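Local atomic coordinates of endoglucanase (Clostridium thermocellum, PDB entry 2YIK), a protein that probably hydrolyses internal beta-1,4-glucosidic bonds of cellulose, as a family 9 glycoside hydrolase of the cellulose-degrading bacterium Clostridium thermocellum. Residues Thr86-Gly91 against Phe208-Lys213; Gly112-Ala117 against Glu155-Tyr160; Tyr417-Arg422 against Arg514-Ser519. One frame throughout, in Å; residues are numbered along the deposited sequence.

All three contacts tie together parts of the (alpha/alpha)6-barrel catalytic domain typical of family 9 glycoside hydrolases. Contact 1 joins the loop leading into helix 90-100 to strand 206-209 at the periphery of the domain. Contact 2 falls within the chain span that contact 1 brackets; it packs the zinc-binding loop 112-117 on helix 151-167, much nearer the middle, its centre about 25 Å from that of contact 1. Contact 3 follows later in sequence and pairs helix 416-428 with the end of helix 499-516. Its centre lies about 48 Å from that of contact 1, across the middle of the chain, and about 28 Å from that of contact 2. No two touch; they are independent joints.

Contact 1 of 3, residues Thr86-Gly91 against Phe208-Lys213; sequences TNMSDG and FITKEK
Met88 lays its terminal methyl on the face of the Phe208 ring, a Met-aromatic contact that joins the loop before helix 90-100 to strand 206-209, part of the small antiparallel sheet of this family 9 catalytic domain. CE sits almost over the ring centre, 3.4 Å from the centroid and 6° off the normal, the geometry of a CH-pi contact over the face. The sulfur stands farther out: SD is 4.4 Å from the same Phe208 centroid and approaches obliquely. A bend at the last torsion of Met88 (chi3 -82°) folds the methyl back over the ring, while CG packs beside Phe208 CB. Thr86 meets the ring obliquely, its CB 3.7 Å from CE1 of Phe208. Its hydroxyl is occupied within its own loop, where OG1 accepts a bond from Met88 N in an ST turn and also pairs with Asp82 O.

Asn87 supplies the polar link. Its CG lies between the backbone N and the carbonyl carbon, which brings the amide oxygen to the strand backbone: Phe208 N donates to Asn87 OD1 over 2.7 Å at a nearly straight 172°, from a position tilted out of the carbonyl plane. One water spans the backbones nearby, donating to both Asn87 O and Phe208 O. The ring is further packed by Cys181 of strand 177-184, and Met88 also touches Ile93 and Leu100, so the methionine joins helix 90-100 to the sheet. At the outer end the contact thins. Ser89 caps the helix through OG to Phe92 N, and Thr210 OG1, buried here without a polar partner, lies 4.3 Å from Met88 CG.

Contact 2 of 3, residues Gly112-Ala117 against Glu155-Tyr160; sequences GGFHDA and EVILRY. With ZN (zinc ion), chain E.
The irregular backbone of 112-117 comes closest to helix 151-167 where Gly113 passes Tyr160, with CA atoms 5.8 Å apart, both glycines before Phe114 having positive phi. This packs a zinc-binding loop against a helix in the buried part of the (alpha/alpha)6-barrel catalytic domain. Phe114 and Tyr160 form a T-shaped pair: the edge of the tyrosine ring points at the face of the phenylalanine, the planes stand at 81° and the centroids are 5.5 Å apart. The edge atom over that face is Tyr160 CD2, 3.8 Å from Phe114 CE1. Phe114 CG lies anti to its carbonyl carbon (chi1 -58°), and the outer end of the ring reaches the helix. There CZ lodges among Tyr160 CB, the CG2 branch of Ile157 and the carbonyl of Ile157, whose O lies at the ring edge.

Around the tyrosine ring the loop backbone takes over. Gly113 O meets its edge in the ring plane, 3.1 Å from Tyr160 CE2, a close approach of a carbonyl oxygen to an aromatic C-H. A water lies over the centre of one face of the same ring; it accepts from Gly113 N and donates to Tyr160 O, joining loop and helix where no direct hydrogen bond does. The phenol oxygen bonds to the backbone O of Cys56, itself a zinc ligand, so Tyr160 ties the helix to the metal site as well as to the loop. His115, one residue past Phe114, completes this site with Cys56, Cys72 and His73, and its NE2 stands 2.2 Å from the zinc.

Contact 3 of 3, residues Tyr417-Arg422 against Arg514-Ser519; sequences YANWAR and RFFGDS
Phe516 and Arg422 bury the most surface here, and they do so by stacking: the arginine side chain lies along one face of the ring, with its guanidinium near parallel to the ring but displaced toward CB and CG, the planes 20° apart and the centres 4.5 Å apart. Arg422 CG is anti to the backbone N (chi1 -168°) and the chain continues extended to NE, so the whole side chain runs out from helix 416-428 across the aromatic face. Its CD hangs over the ring centre, 3.8 Å from the centroid, as a CH-pi contact, while NH1 reaches beyond it to lie 3.4 Å from Phe516 CD1. On the other face of the ring sits CB of the preceding Phe515, so the aromatic group is sandwiched.

The far edge of Phe516 abuts the helix itself. Ala418 O lies near the ring plane, 3.6 Å from CE2 of Phe516, and the amide oxygen of Asn419 approaches the edge with OD1 3.5 Å from CZ. Ala418 also turns its methyl to both aromatics, 4.1 Å from Phe515 CD2 and equally far from Phe516 CZ. Leu404 of helix 392-408 touches both Ala418 and Phe515, extending this apolar patch where helix 499-516 ends near the surface.

No hydrogen bond joins the two segments; Arg422 NE instead bonds to Tyr40 OH near the start of the modelled chain. With carbonyl oxygens at its rim and a cationic group displaced over the CB side of one face, the ring probably gains modest favourable electrostatics from both directions in addition to dispersion.

Contact 1 of 3, residues Thr86-Gly91 against Phe208-Lys213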
loop_
_atom_site.group_PDB
_atom_site.type_symbol
_atom_site.label_atom_id
_atom_site.label_comp_id
_atom_site.label_asym_id
_atom_site.label_seq_id
_atom_site.Cartn_x
_atom_site.Cartn_y
_atom_site.Cartn_z
ATOM N N THR A 86 23.586 -4.378 -9.241
ATOM C CA THR A 86 22.335 -3.784 -9.715
ATOM C C THR A 86 22.023 -4.593 -10.966
ATOM O O THR A 86 22.842 -5.414 -11.389
ATOM C CB THR A 86 22.468 -2.292 -10.126
ATOM O OG1 THR A 86 23.085 -2.202 -11.415
ATOM C CG2 THR A 86 23.295 -1.520 -9.106
ATOM N N ASN A 87 20.859 -4.380 -11.563
ATOM C CA ASN A 87 20.520 -5.121 -12.767
ATOM C C ASN A 87 20.517 -4.218 -13.995
ATOM O O ASN A 87 19.854 -4.509 -14.996
ATOM C CB ASN A 87 19.171 -5.819 -12.604
ATOM C CG ASN A 87 18.009 -4.868 -12.690
ATOM O OD1 ASN A 87 18.098 -3.708 -12.276
ATOM N ND2 ASN A 87 16.892 -5.358 -13.220
ATOM N N MET A 88 21.243 -3.105 -13.908
ATOM C CA MET A 88 21.372 -2.204 -15.050
ATOM C C MET A 88 22.579 -2.725 -15.829
ATOM O O MET A 88 23.502 -3.286 -15.240
ATOM C CB MET A 88 21.628 -0.767 -14.598
ATOM C CG MET A 88 20.405 -0.078 -13.994
ATOM S SD MET A 88 20.790 1.578 -13.392
ATOM C CE MET A 88 21.505 1.186 -11.769
ATOM N N SER A 89 22.562 -2.558 -17.148
ATOM C CA SER A 89 23.652 -3.021 -18.007
ATOM C C SER A 89 24.908 -2.165 -17.856
ATOM O O SER A 89 24.842 -1.039 -17.364
ATOM C CB SER A 89 23.211 -2.991 -19.475
ATOM O OG SER A 89 23.059 -1.657 -19.939
ATOM N N ASP A 90 26.050 -2.711 -18.282
ATOM C CA ASP A 90 27.319 -1.986 -18.223
ATOM C C ASP A 90 27.200 -0.709 -19.056
ATOM O O ASP A 90 27.665 0.357 -18.659
ATOM C CB ASP A 90 28.468 -2.815 -18.812
ATOM C CG ASP A 90 28.910 -3.949 -17.914
ATOM O OD1 ASP A 90 28.684 -3.881 -16.684
ATOM O OD2 ASP A 90 29.514 -4.910 -18.446
ATOM N N GLY A 91 26.585 -0.840 -20.224
ATOM C CA GLY A 91 26.417 0.293 -21.119
ATOM C C GLY A 91 25.537 1.399 -20.559
ATOM O O GLY A 91 25.829 2.583 -20.725
ATOM N N PHE A 208 16.538 -2.014 -10.938
ATOM C CA PHE A 208 16.143 -0.721 -11.478
ATOM C C PHE A 208 15.327 -0.763 -12.753
ATOM O O PHE A 208 15.562 -1.606 -13.615
ATOM C CB PHE A 208 17.394 0.123 -11.781
ATOM C CG PHE A 208 18.245 0.434 -10.578
ATOM C CD1 PHE A 208 18.924 -0.572 -9.900
ATOM C CD2 PHE A 208 18.378 1.748 -10.130
ATOM C CE1 PHE A 208 19.718 -0.280 -8.796
ATOM C CE2 PHE A 208 19.170 2.047 -9.027
ATOM C CZ PHE A 208 19.841 1.034 -8.360
ATOM N N ILE A 209 14.368 0.156 -12.870
ATOM C CA ILE A 209 13.582 0.268 -14.095
ATOM C C ILE A 209 14.308 1.347 -14.892
ATOM O O ILE A 209 14.720 2.378 -14.352
ATOM C CB ILE A 209 12.117 0.712 -13.863
ATOM C CG1 ILE A 209 11.307 -0.448 -13.290
ATOM C CG2 ILE A 209 11.474 1.127 -15.192
ATOM C CD1 ILE A 209 10.850 -0.215 -11.886
ATOM N N THR A 210 14.438 1.091 -16.182
ATOM C CA THR A 210 15.146 1.946 -17.112
ATOM C C THR A 210 14.266 2.095 -18.359
ATOM O O THR A 210 13.300 1.351 -18.520
ATOM C CB THR A 210 16.493 1.235 -17.417
ATOM O OG1 THR A 210 17.532 1.814 -16.621
ATOM C CG2 THR A 210 16.824 1.268 -18.859
ATOM N N LYS A 211 14.582 3.042 -19.237
ATOM C CA LYS A 211 13.783 3.210 -20.445
ATOM C C LYS A 211 13.997 2.023 -21.393
ATOM O O LYS A 211 13.275 1.866 -22.378
ATOM C CB LYS A 211 14.163 4.502 -21.168
ATOM C CG LYS A 211 15.452 4.412 -21.988
ATOM C CD LYS A 211 15.925 5.788 -22.433
ATOM C CE LYS A 211 14.897 6.481 -23.312
ATOM N NZ LYS A 211 15.025 6.067 -24.749
ATOM N N GLU A 212 14.987 1.189 -21.087
ATOM C CA GLU A 212 15.310 0.045 -21.932
ATOM C C GLU A 212 14.349 -1.143 -21.837
ATOM O O GLU A 212 14.362 -2.018 -22.698
ATOM C CB GLU A 212 16.756 -0.385 -21.664
ATOM C CG GLU A 212 17.727 0.771 -21.915
ATOM C CD GLU A 212 19.188 0.383 -21.874
ATOM O OE1 GLU A 212 19.512 -0.728 -21.407
ATOM O OE2 GLU A 212 20.024 1.206 -22.302
ATOM N N LYS A 213 13.509 -1.166 -20.806
ATOM C CA LYS A 213 12.525 -2.238 -20.646
ATOM C C LYS A 213 11.356 -1.662 -19.841
ATOM O O LYS A 213 11.565 -0.942 -18.874
ATOM C CB LYS A 213 13.141 -3.441 -19.922
ATOM C CG LYS A 213 12.402 -4.757 -20.172
ATOM C CD LYS A 213 13.157 -5.956 -19.591
ATOM C CE LYS A 213 12.496 -7.289 -19.971
ATOM N NZ LYS A 213 13.151 -8.464 -19.308
HETATM O O HOH W 1 17.251 -2.781 -15.611
#

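Contact 2 of 3, residues Gly112-Ala117 against Glu155-Tyr160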
loop_
_atom_site.group_PDB
_atom_site.type_symbol
_atom_site.label_atom_id
_atom_site.label_comp_id
_atom_site.label_asym_id
_atom_site.label_seq_id
_atom_site.Cartn_x
_atom_site.Cartn_y
_atom_site.Cartn_z
ATOM N N GLY A 112 16.220 2.591 3.109
ATOM C CA GLY A 112 14.979 3.174 3.580
ATOM C C GLY A 112 13.755 2.357 3.230
ATOM O O GLY A 112 13.862 1.222 2.772
ATOM N N GLY A 113 12.583 2.934 3.447
ATOM C CA GLY A 113 11.370 2.208 3.134
ATOM C C GLY A 113 11.049 1.107 4.131
ATOM O O GLY A 113 11.523 1.120 5.272
ATOM N N PHE A 114 10.284 0.121 3.674
ATOM C CA PHE A 114 9.831 -0.960 4.540
ATOM C C PHE A 114 10.055 -2.360 3.991
ATOM O O PHE A 114 9.989 -2.564 2.779
ATOM C CB PHE A 114 8.328 -0.786 4.793
ATOM C CG PHE A 114 7.957 0.535 5.420
ATOM C CD1 PHE A 114 7.915 1.697 4.656
ATOM C CD2 PHE A 114 7.640 0.611 6.774
ATOM C CE1 PHE A 114 7.561 2.918 5.232
ATOM C CE2 PHE A 114 7.284 1.825 7.364
ATOM C CZ PHE A 114 7.243 2.982 6.592
ATOM N N HIS A 115 10.320 -3.313 4.890
ATOM C CA HIS A 115 10.481 -4.718 4.513
ATOM C C HIS A 115 9.093 -5.070 4.023
ATOM O O HIS A 115 8.100 -4.508 4.465
ATOM C CB HIS A 115 10.800 -5.596 5.718
ATOM C CG HIS A 115 12.071 -5.240 6.404
ATOM N ND1 HIS A 115 12.176 -5.181 7.778
ATOM C CD2 HIS A 115 13.300 -4.947 5.921
ATOM C CE1 HIS A 115 13.412 -4.868 8.109
ATOM N NE2 HIS A 115 14.117 -4.720 7.000
ATOM N N ASP A 116 8.988 -6.040 3.149
ATOM C CA ASP A 116 7.674 -6.319 2.599
ATOM C C ASP A 116 6.666 -7.043 3.454
ATOM O O ASP A 116 5.521 -6.573 3.644
ATOM C CB ASP A 116 7.805 -7.132 1.328
ATOM C CG ASP A 116 6.439 -7.487 0.699
ATOM O OD1 ASP A 116 5.785 -6.580 0.130
ATOM O OD2 ASP A 116 6.029 -8.668 0.766
ATOM N N ALA A 117 7.073 -8.133 4.070
ATOM C CA ALA A 117 6.133 -8.929 4.779
ATOM C C ALA A 117 6.722 -9.391 6.124
ATOM O O ALA A 117 6.695 -8.595 7.068
ATOM C CB ALA A 117 5.830 -10.147 3.835
ATOM N N GLU A 155 1.818 10.426 9.282
ATOM C CA GLU A 155 2.716 11.228 8.470
ATOM C C GLU A 155 4.158 10.718 8.522
ATOM O O GLU A 155 4.869 10.767 7.517
ATOM C CB GLU A 155 2.611 12.702 8.876
ATOM C CG GLU A 155 1.226 13.283 8.560
ATOM C CD GLU A 155 1.143 14.785 8.753
ATOM O OE1 GLU A 155 2.150 15.379 9.178
ATOM O OE2 GLU A 155 0.070 15.373 8.482
ATOM N N VAL A 156 4.586 10.196 9.670
ATOM C CA VAL A 156 5.943 9.669 9.775
ATOM C C VAL A 156 6.098 8.445 8.871
ATOM O O VAL A 156 7.128 8.274 8.203
ATOM C CB VAL A 156 6.296 9.278 11.228
ATOM C CG1 VAL A 156 7.626 8.541 11.265
ATOM C CG2 VAL A 156 6.375 10.536 12.095
ATOM N N ILE A 157 5.074 7.597 8.852
ATOM C CA ILE A 157 5.099 6.399 8.019
ATOM C C ILE A 157 5.047 6.784 6.539
ATOM O O ILE A 157 5.816 6.259 5.744
ATOM C CB ILE A 157 3.907 5.441 8.333
ATOM C CG1 ILE A 157 4.160 4.673 9.629
ATOM C CG2 ILE A 157 3.747 4.427 7.215
ATOM C CD1 ILE A 157 4.536 5.554 10.792
ATOM N N LEU A 158 4.155 7.706 6.178
ATOM C CA LEU A 158 4.034 8.128 4.784
ATOM C C LEU A 158 5.284 8.837 4.263
ATOM O O LEU A 158 5.627 8.707 3.088
ATOM C CB LEU A 158 2.793 9.002 4.605
ATOM C CG LEU A 158 1.485 8.218 4.786
ATOM C CD1 LEU A 158 0.321 9.161 4.959
ATOM C CD2 LEU A 158 1.268 7.297 3.583
ATOM N N ARG A 159 5.966 9.581 5.132
ATOM C CA ARG A 159 7.196 10.256 4.735
ATOM C C ARG A 159 8.283 9.210 4.517
ATOM O O ARG A 159 9.082 9.319 3.585
ATOM C CB ARG A 159 7.664 11.242 5.811
ATOM C CG ARG A 159 6.961 12.590 5.789
ATOM C CD ARG A 159 7.388 13.433 6.989
ATOM N NE ARG A 159 6.753 14.752 7.020
ATOM C CZ ARG A 159 7.171 15.808 6.324
ATOM N NH1 ARG A 159 8.236 15.714 5.532
ATOM N NH2 ARG A 159 6.532 16.963 6.433
ATOM N N TYR A 160 8.309 8.190 5.370
ATOM C CA TYR A 160 9.314 7.150 5.235
ATOM C C TYR A 160 9.135 6.372 3.930
ATOM O O TYR A 160 10.124 5.989 3.301
ATOM C CB TYR A 160 9.275 6.194 6.432
ATOM C CG TYR A 160 10.634 5.603 6.772
ATOM C CD1 TYR A 160 11.636 6.394 7.341
ATOM C CD2 TYR A 160 10.919 4.261 6.514
ATOM C CE1 TYR A 160 12.888 5.867 7.646
ATOM C CE2 TYR A 160 12.167 3.721 6.818
ATOM C CZ TYR A 160 13.149 4.530 7.382
ATOM O OH TYR A 160 14.393 4.013 7.669
HETATM ZN ZN ZN E . 16.048 -3.613 6.662
HETATM O O HOH W 2 12.793 6.042 3.921
#

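Contact 3 of 3, residues Tyr417-Arg422 against Arg514-Ser519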
loop_
_atom_site.group_PDB
_atom_site.type_symbol
_atom_site.label_atom_id
_atom_site.label_comp_id
_atom_site.label_asym_id
_atom_site.label_seq_id
_atom_site.Cartn_x
_atom_site.Cartn_y
_atom_site.Cartn_z
ATOM N N TYR A 417 -23.616 -0.177 3.680
ATOM C CA TYR A 417 -22.215 -0.512 3.371
ATOM C C TYR A 417 -21.332 -0.389 4.615
ATOM O O TYR A 417 -20.651 -1.343 4.996
ATOM C CB TYR A 417 -21.659 0.365 2.236
ATOM C CG TYR A 417 -22.384 0.159 0.923
ATOM C CD1 TYR A 417 -22.847 -1.107 0.549
ATOM C CD2 TYR A 417 -22.629 1.229 0.061
ATOM C CE1 TYR A 417 -23.538 -1.301 -0.640
ATOM C CE2 TYR A 417 -23.322 1.043 -1.136
ATOM C CZ TYR A 417 -23.776 -0.220 -1.479
ATOM O OH TYR A 417 -24.484 -0.396 -2.651
ATOM N N ALA A 418 -21.351 0.780 5.249
ATOM C CA ALA A 418 -20.570 0.999 6.459
ATOM C C ALA A 418 -21.002 0.023 7.556
ATOM O O ALA A 418 -20.167 -0.507 8.287
ATOM C CB ALA A 418 -20.743 2.431 6.940
ATOM N N ASN A 419 -22.309 -0.206 7.677
ATOM C CA ASN A 419 -22.816 -1.130 8.685
ATOM C C ASN A 419 -22.230 -2.508 8.417
ATOM O O ASN A 419 -21.843 -3.217 9.347
ATOM C CB ASN A 419 -24.348 -1.197 8.655
ATOM C CG ASN A 419 -24.992 0.132 9.006
ATOM O OD1 ASN A 419 -24.403 0.944 9.717
ATOM N ND2 ASN A 419 -26.209 0.354 8.519
ATOM N N TRP A 420 -22.161 -2.882 7.141
ATOM C CA TRP A 420 -21.594 -4.169 6.764
ATOM C C TRP A 420 -20.104 -4.195 7.112
ATOM O O TRP A 420 -19.598 -5.178 7.665
ATOM C CB TRP A 420 -21.753 -4.407 5.266
ATOM C CG TRP A 420 -20.953 -5.577 4.782
ATOM C CD1 TRP A 420 -21.277 -6.895 4.895
ATOM C CD2 TRP A 420 -19.668 -5.530 4.145
ATOM N NE1 TRP A 420 -20.273 -7.677 4.367
ATOM C CE2 TRP A 420 -19.276 -6.865 3.900
ATOM C CE3 TRP A 420 -18.813 -4.491 3.759
ATOM C CZ2 TRP A 420 -18.058 -7.187 3.283
ATOM C CZ3 TRP A 420 -17.604 -4.810 3.146
ATOM C CH2 TRP A 420 -17.239 -6.150 2.914
ATOM N N ALA A 421 -19.405 -3.115 6.768
ATOM C CA ALA A 421 -17.971 -3.013 7.045
ATOM C C ALA A 421 -17.721 -3.234 8.537
ATOM O O ALA A 421 -16.795 -3.943 8.926
ATOM C CB ALA A 421 -17.446 -1.641 6.623
ATOM N N ARG A 422 -18.562 -2.618 9.361
ATOM C CA ARG A 422 -18.441 -2.749 10.804
ATOM C C ARG A 422 -18.591 -4.200 11.259
ATOM O O ARG A 422 -17.846 -4.666 12.121
ATOM C CB ARG A 422 -19.491 -1.896 11.512
ATOM C CG ARG A 422 -19.223 -1.775 12.996
ATOM C CD ARG A 422 -20.315 -1.024 13.732
ATOM N NE ARG A 422 -19.900 -0.729 15.102
ATOM C CZ ARG A 422 -20.613 -0.010 15.964
ATOM N NH1 ARG A 422 -21.786 0.488 15.604
ATOM N NH2 ARG A 422 -20.140 0.228 17.183
ATOM N N ARG A 514 -14.958 7.143 12.201
ATOM C CA ARG A 514 -15.674 8.292 11.679
ATOM C C ARG A 514 -17.184 8.183 11.868
ATOM O O ARG A 514 -17.830 9.135 12.302
ATOM C CB ARG A 514 -15.372 8.459 10.191
ATOM C CG ARG A 514 -16.053 9.660 9.543
ATOM C CD ARG A 514 -15.680 9.775 8.070
ATOM N NE ARG A 514 -16.125 11.030 7.477
ATOM C CZ ARG A 514 -15.338 12.078 7.241
ATOM N NH1 ARG A 514 -14.052 12.029 7.541
ATOM N NH2 ARG A 514 -15.844 13.182 6.712
ATOM N N PHE A 515 -17.744 7.021 11.546
ATOM C CA PHE A 515 -19.188 6.826 11.646
ATOM C C PHE A 515 -19.680 6.159 12.926
ATOM O O PHE A 515 -20.833 6.337 13.300
ATOM C CB PHE A 515 -19.699 5.988 10.461
ATOM C CG PHE A 515 -19.398 6.576 9.108
ATOM C CD1 PHE A 515 -19.824 7.858 8.777
ATOM C CD2 PHE A 515 -18.715 5.830 8.149
ATOM C CE1 PHE A 515 -19.578 8.389 7.513
ATOM C CE2 PHE A 515 -18.464 6.352 6.880
ATOM C CZ PHE A 515 -18.899 7.636 6.563
ATOM N N PHE A 516 -18.815 5.400 13.595
ATOM C CA PHE A 516 -19.218 4.669 14.794
ATOM C C PHE A 516 -18.457 4.944 16.093
ATOM O O PHE A 516 -18.736 4.309 17.108
ATOM C CB PHE A 516 -19.156 3.161 14.511
ATOM C CG PHE A 516 -19.917 2.737 13.280
ATOM C CD1 PHE A 516 -21.301 2.881 13.221
ATOM C CD2 PHE A 516 -19.247 2.223 12.175
ATOM C CE1 PHE A 516 -22.013 2.520 12.080
ATOM C CE2 PHE A 516 -19.944 1.857 11.028
ATOM C CZ PHE A 516 -21.332 2.006 10.977
ATOM N N GLY A 517 -17.509 5.876 16.086
ATOM C CA GLY A 517 -16.768 6.143 17.308
ATOM C C GLY A 517 -17.572 6.812 18.417
ATOM O O GLY A 517 -18.378 7.700 18.123
ATOM N N ASP A 518 -17.389 6.370 19.674
ATOM C CA ASP A 518 -18.067 6.987 20.839
ATOM C C ASP A 518 -16.984 7.579 21.692
ATOM O O ASP A 518 -15.798 7.561 21.357
ATOM C CB ASP A 518 -18.727 6.046 21.871
ATOM C CG ASP A 518 -19.242 4.774 21.315
ATOM O OD1 ASP A 518 -20.304 4.805 20.667
ATOM O OD2 ASP A 518 -18.606 3.730 21.570
ATOM N N SER A 519 -17.422 8.026 22.862
ATOM C CA SER A 519 -16.526 8.580 23.853
ATOM C C SER A 519 -15.920 7.364 24.554
ATOM O O SER A 519 -14.900 7.467 25.233
ATOM C CB SER A 519 -17.316 9.428 24.851
ATOM O OG SER A 519 -18.416 8.695 25.380
#